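ReP1-NCXSQ (Loligo pealei, PDB 3PPT) binds fatty acids such as palmitoleate and also phosphoinositides, and when phosphorylated stimulates the sodium/calcium exchanger of the squid optic nerve. Local coordinates at residues Glu14-Asp17 against Asp18-Lys21. Residues are numbered along the deposited sequence; the frame is centred on the assembly and turned at random.
Sequences ENFD and DYMK. With PAM (palmitoleic acid), chain B.
Met20 N donates to Phe16 O at 2.9 Å, nearly straight at 169°, and Lys21 N bonds likewise to Asp17 O; the 3.2 Å bond from Tyr19 N to Asn15 O closes the first turn of the helix. Along the outer side, Asp17 and Lys21 make a long salt bridge, OD2 to NZ 3.6 Å. A water donates to both Asp17 OD2 and Asp18 OD1, bridging two like charges, while Asp17 OD1 makes a salt bridge with Arg30 and a hydrogen bond with Asn34 of helix 27-35. Asn15 sits at the N-cap position without a side-chain capping bond; instead a second water links its OD1 to Asp18 N, and its ND2 is hydrogen-bonded to Val122 O of strand 121-130. This is the first helix of the helix-turn-helix lid over the fatty-acid-binding protein barrel, and its inner side faces the palmitoleate. There Met20 lies over one face of the Phe16 ring, a Met-aromatic contact with SD 4.1 Å from the centroid, CG above the same face and CE at CD2. Phe16 points its ring edge-on to the ligand, CE1 3.9 Å from C4, chi1 of -170° setting CG opposite the backbone N. Arg125, a palmitoleate-binding residue, makes a cation-pi contact with the same ring. Were Phe16 replaced by an alanine, Met20 would probably lose its aromatic platform and Arg125 its ring partner. Tyr19 brings CE2 at its ring edge to 4.2 Å from C6 of palmitoleate, its hydroxyl bonded to Ser101 OG.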
ATOM      1  N   GLU A  14      11.148  -3.481   6.048  1.00 12.75           N
ATOM      2  CA  GLU A  14      11.692  -4.795   6.336  1.00 12.87           C
ATOM      3  C   GLU A  14      11.084  -5.818   5.379  1.00 12.33           C
ATOM      4  O   GLU A  14       9.854  -5.918   5.272  1.00 12.70           O
ATOM      5  CB  GLU A  14      11.349  -5.192   7.775  1.00 15.32           C
ATOM      6  CG  GLU A  14      11.802  -6.575   8.190  0.50 18.16           C
ATOM      7  CD  GLU A  14      11.444  -6.873   9.632  0.50 21.79           C
ATOM      8  OE1 GLU A  14      12.339  -6.776  10.496  0.50 23.50           O
ATOM      9  OE2 GLU A  14      10.266  -7.196   9.899  0.50 22.99           O
ATOM     10  N   ASN A  15      11.962  -6.521   4.665  0.60 12.44           N
ATOM     11  CA  ASN A  15      11.604  -7.656   3.807  0.60 12.67           C
ATOM     12  C   ASN A  15      10.834  -7.292   2.532  0.60 12.06           C
ATOM     13  O   ASN A  15      10.132  -8.128   1.969  0.60 12.10           O
ATOM     14  CB  ASN A  15      10.859  -8.740   4.599  0.60 13.22           C
ATOM     15  CG  ASN A  15      11.168 -10.138   4.108  0.60 14.03           C
ATOM     16  OD1 ASN A  15      12.256 -10.407   3.591  0.60 14.23           O
ATOM     17  ND2 ASN A  15      10.214 -11.043   4.279  0.60 14.43           N
ATOM     18  N   PHE A  16      10.980  -6.056   2.068  1.00 12.30           N
ATOM     19  CA  PHE A  16      10.316  -5.629   0.834  1.00 11.03           C
ATOM     20  C   PHE A  16      10.855  -6.360  -0.398  1.00 10.57           C
ATOM     21  O   PHE A  16      10.096  -6.677  -1.309  1.00 10.74           O
ATOM     22  CB  PHE A  16      10.433  -4.112   0.670  1.00 10.42           C
ATOM     23  CG  PHE A  16       9.583  -3.528  -0.439  1.00 10.44           C
ATOM     24  CD1 PHE A  16       8.259  -3.906  -0.617  1.00 11.72           C
ATOM     25  CD2 PHE A  16      10.106  -2.540  -1.256  1.00 11.26           C
ATOM     26  CE1 PHE A  16       7.484  -3.316  -1.615  1.00 11.76           C
ATOM     27  CE2 PHE A  16       9.340  -1.961  -2.246  1.00 11.90           C
ATOM     28  CZ  PHE A  16       8.028  -2.350  -2.429  1.00 12.25           C
ATOM     29  N   ASP A  17      12.156  -6.639  -0.429  1.00 11.16           N
ATOM     30  CA  ASP A  17      12.723  -7.316  -1.594  1.00 11.60           C
ATOM     31  C   ASP A  17      12.110  -8.719  -1.769  1.00 11.05           C
ATOM     32  O   ASP A  17      11.739  -9.108  -2.881  1.00 11.35           O
ATOM     33  CB  ASP A  17      14.252  -7.390  -1.505  1.00 13.51           C
ATOM     34  CG  ASP A  17      14.894  -7.748  -2.835  1.00 15.23           C
ATOM     35  OD1 ASP A  17      14.518  -7.139  -3.863  1.00 14.91           O
ATOM     36  OD2 ASP A  17      15.774  -8.632  -2.848  1.00 19.49           O
ATOM     37  N   ASP A  18      11.993  -9.471  -0.677  1.00 11.65           N
ATOM     38  CA  ASP A  18      11.369 -10.789  -0.768  1.00 12.80           C
ATOM     39  C   ASP A  18       9.884 -10.700  -1.158  1.00 12.10           C
ATOM     40  O   ASP A  18       9.396 -11.553  -1.896  1.00 13.12           O
ATOM     41  CB  ASP A  18      11.559 -11.588   0.525  1.00 16.41           C
ATOM     42  CG  ASP A  18      12.884 -12.345   0.555  1.00 19.58           C
ATOM     43  OD1 ASP A  18      13.691 -12.206  -0.393  1.00 21.91           O
ATOM     44  OD2 ASP A  18      13.122 -13.090   1.524  1.00 20.88           O
ATOM     45  N   TYR A  19       9.179  -9.672  -0.678  1.00 11.73           N
ATOM     46  CA  TYR A  19       7.802  -9.435  -1.095  1.00 10.94           C
ATOM     47  C   TYR A  19       7.758  -9.267  -2.624  1.00 11.32           C
ATOM     48  O   TYR A  19       6.970  -9.924  -3.324  1.00 11.49           O
ATOM     49  CB  TYR A  19       7.183  -8.214  -0.382  1.00 11.66           C
ATOM     50  CG  TYR A  19       5.775  -7.965  -0.883  1.00 11.22           C
ATOM     51  CD1 TYR A  19       4.689  -8.604  -0.296  1.00 11.97           C
ATOM     52  CD2 TYR A  19       5.535  -7.136  -1.979  1.00 11.84           C
ATOM     53  CE1 TYR A  19       3.416  -8.427  -0.782  1.00 12.25           C
ATOM     54  CE2 TYR A  19       4.265  -6.960  -2.472  1.00 11.64           C
ATOM     55  CZ  TYR A  19       3.210  -7.607  -1.871  1.00 11.60           C
ATOM     56  OH  TYR A  19       1.942  -7.446  -2.363  1.00 12.98           O
ATOM     57  N   MET A  20       8.598  -8.375  -3.146  1.00 10.55           N
ATOM     58  CA  MET A  20       8.629  -8.145  -4.582  1.00 11.07           C
ATOM     59  C   MET A  20       9.021  -9.395  -5.377  1.00 11.49           C
ATOM     60  O   MET A  20       8.441  -9.653  -6.424  1.00 11.74           O
ATOM     61  CB  MET A  20       9.559  -6.984  -4.922  1.00 11.48           C
ATOM     62  CG  MET A  20       8.993  -5.626  -4.498  1.00 11.71           C
ATOM     63  SD  MET A  20       9.957  -4.264  -5.155  1.00 11.45           S
ATOM     64  CE  MET A  20      11.450  -4.406  -4.167  1.00 11.80           C
ATOM     65  N   LYS A  21       9.987 -10.171  -4.888  1.00 11.52           N
ATOM     66  CA  LYS A  21      10.347 -11.418  -5.563  1.00 13.30           C
ATOM     67  C   LYS A  21       9.153 -12.366  -5.622  1.00 13.56           C
ATOM     68  O   LYS A  21       8.913 -12.999  -6.644  1.00 15.02           O
ATOM     69  CB  LYS A  21      11.535 -12.093  -4.881  1.00 14.48           C
ATOM     70  CG  LYS A  21      12.858 -11.382  -5.130  1.00 15.20           C
ATOM     71  CD  LYS A  21      14.008 -12.091  -4.431  1.00 18.29           C
ATOM     72  CE  LYS A  21      15.314 -11.370  -4.690  1.00 21.16           C
ATOM     73  NZ  LYS A  21      16.445 -12.011  -3.968  1.00 23.20           N
TER
HETATM   74  C1  PAM B 500       4.445   0.796  -0.404  0.84 11.82           C
HETATM   75  O1  PAM B 500       3.413   1.476  -0.636  0.84 12.15           O
HETATM   76  O2  PAM B 500       5.327   1.195   0.392  0.84 11.73           O
HETATM   77  C2  PAM B 500       4.652  -0.546  -1.089  0.84 13.31           C
HETATM   78  C3  PAM B 500       3.669  -0.817  -2.219  0.84 14.01           C
HETATM   79  C4  PAM B 500       3.977  -2.148  -2.900  0.84 14.65           C
HETATM   80  C5  PAM B 500       3.085  -2.336  -4.127  0.84 14.94           C
HETATM   81  C6  PAM B 500       3.289  -3.656  -4.863  0.84 15.25           C
HETATM   82  C7  PAM B 500       4.732  -3.864  -5.306  1.00 16.75           C
HETATM   83  C8  PAM B 500       5.174  -2.774  -6.274  1.00 18.51           C
HETATM   84  C9  PAM B 500       6.615  -2.989  -6.663  1.00 19.64           C
HETATM   85  C10 PAM B 500       7.253  -2.161  -7.493  0.84 20.46           C
HETATM   86  C11 PAM B 500       6.587  -0.949  -8.097  0.84 22.76           C
HETATM   87  C12 PAM B 500       7.346   0.300  -7.678  0.84 24.76           C
HETATM   88  C13 PAM B 500       6.586   1.104  -6.636  0.84 26.38           C
HETATM   89  C14 PAM B 500       5.400   1.821  -7.267  0.84 26.53           C
HETATM   90  C15 PAM B 500       4.723   2.715  -6.238  0.84 26.10           C
HETATM   91  C16 PAM B 500       4.340   4.045  -6.839  0.84 25.12           C
HETATM   92  O   HOH W   1      13.768  -9.164   1.666  1.00 17.70           O
HETATM   93  O   HOH W   2      15.698 -10.701  -1.077  1.00 39.66           O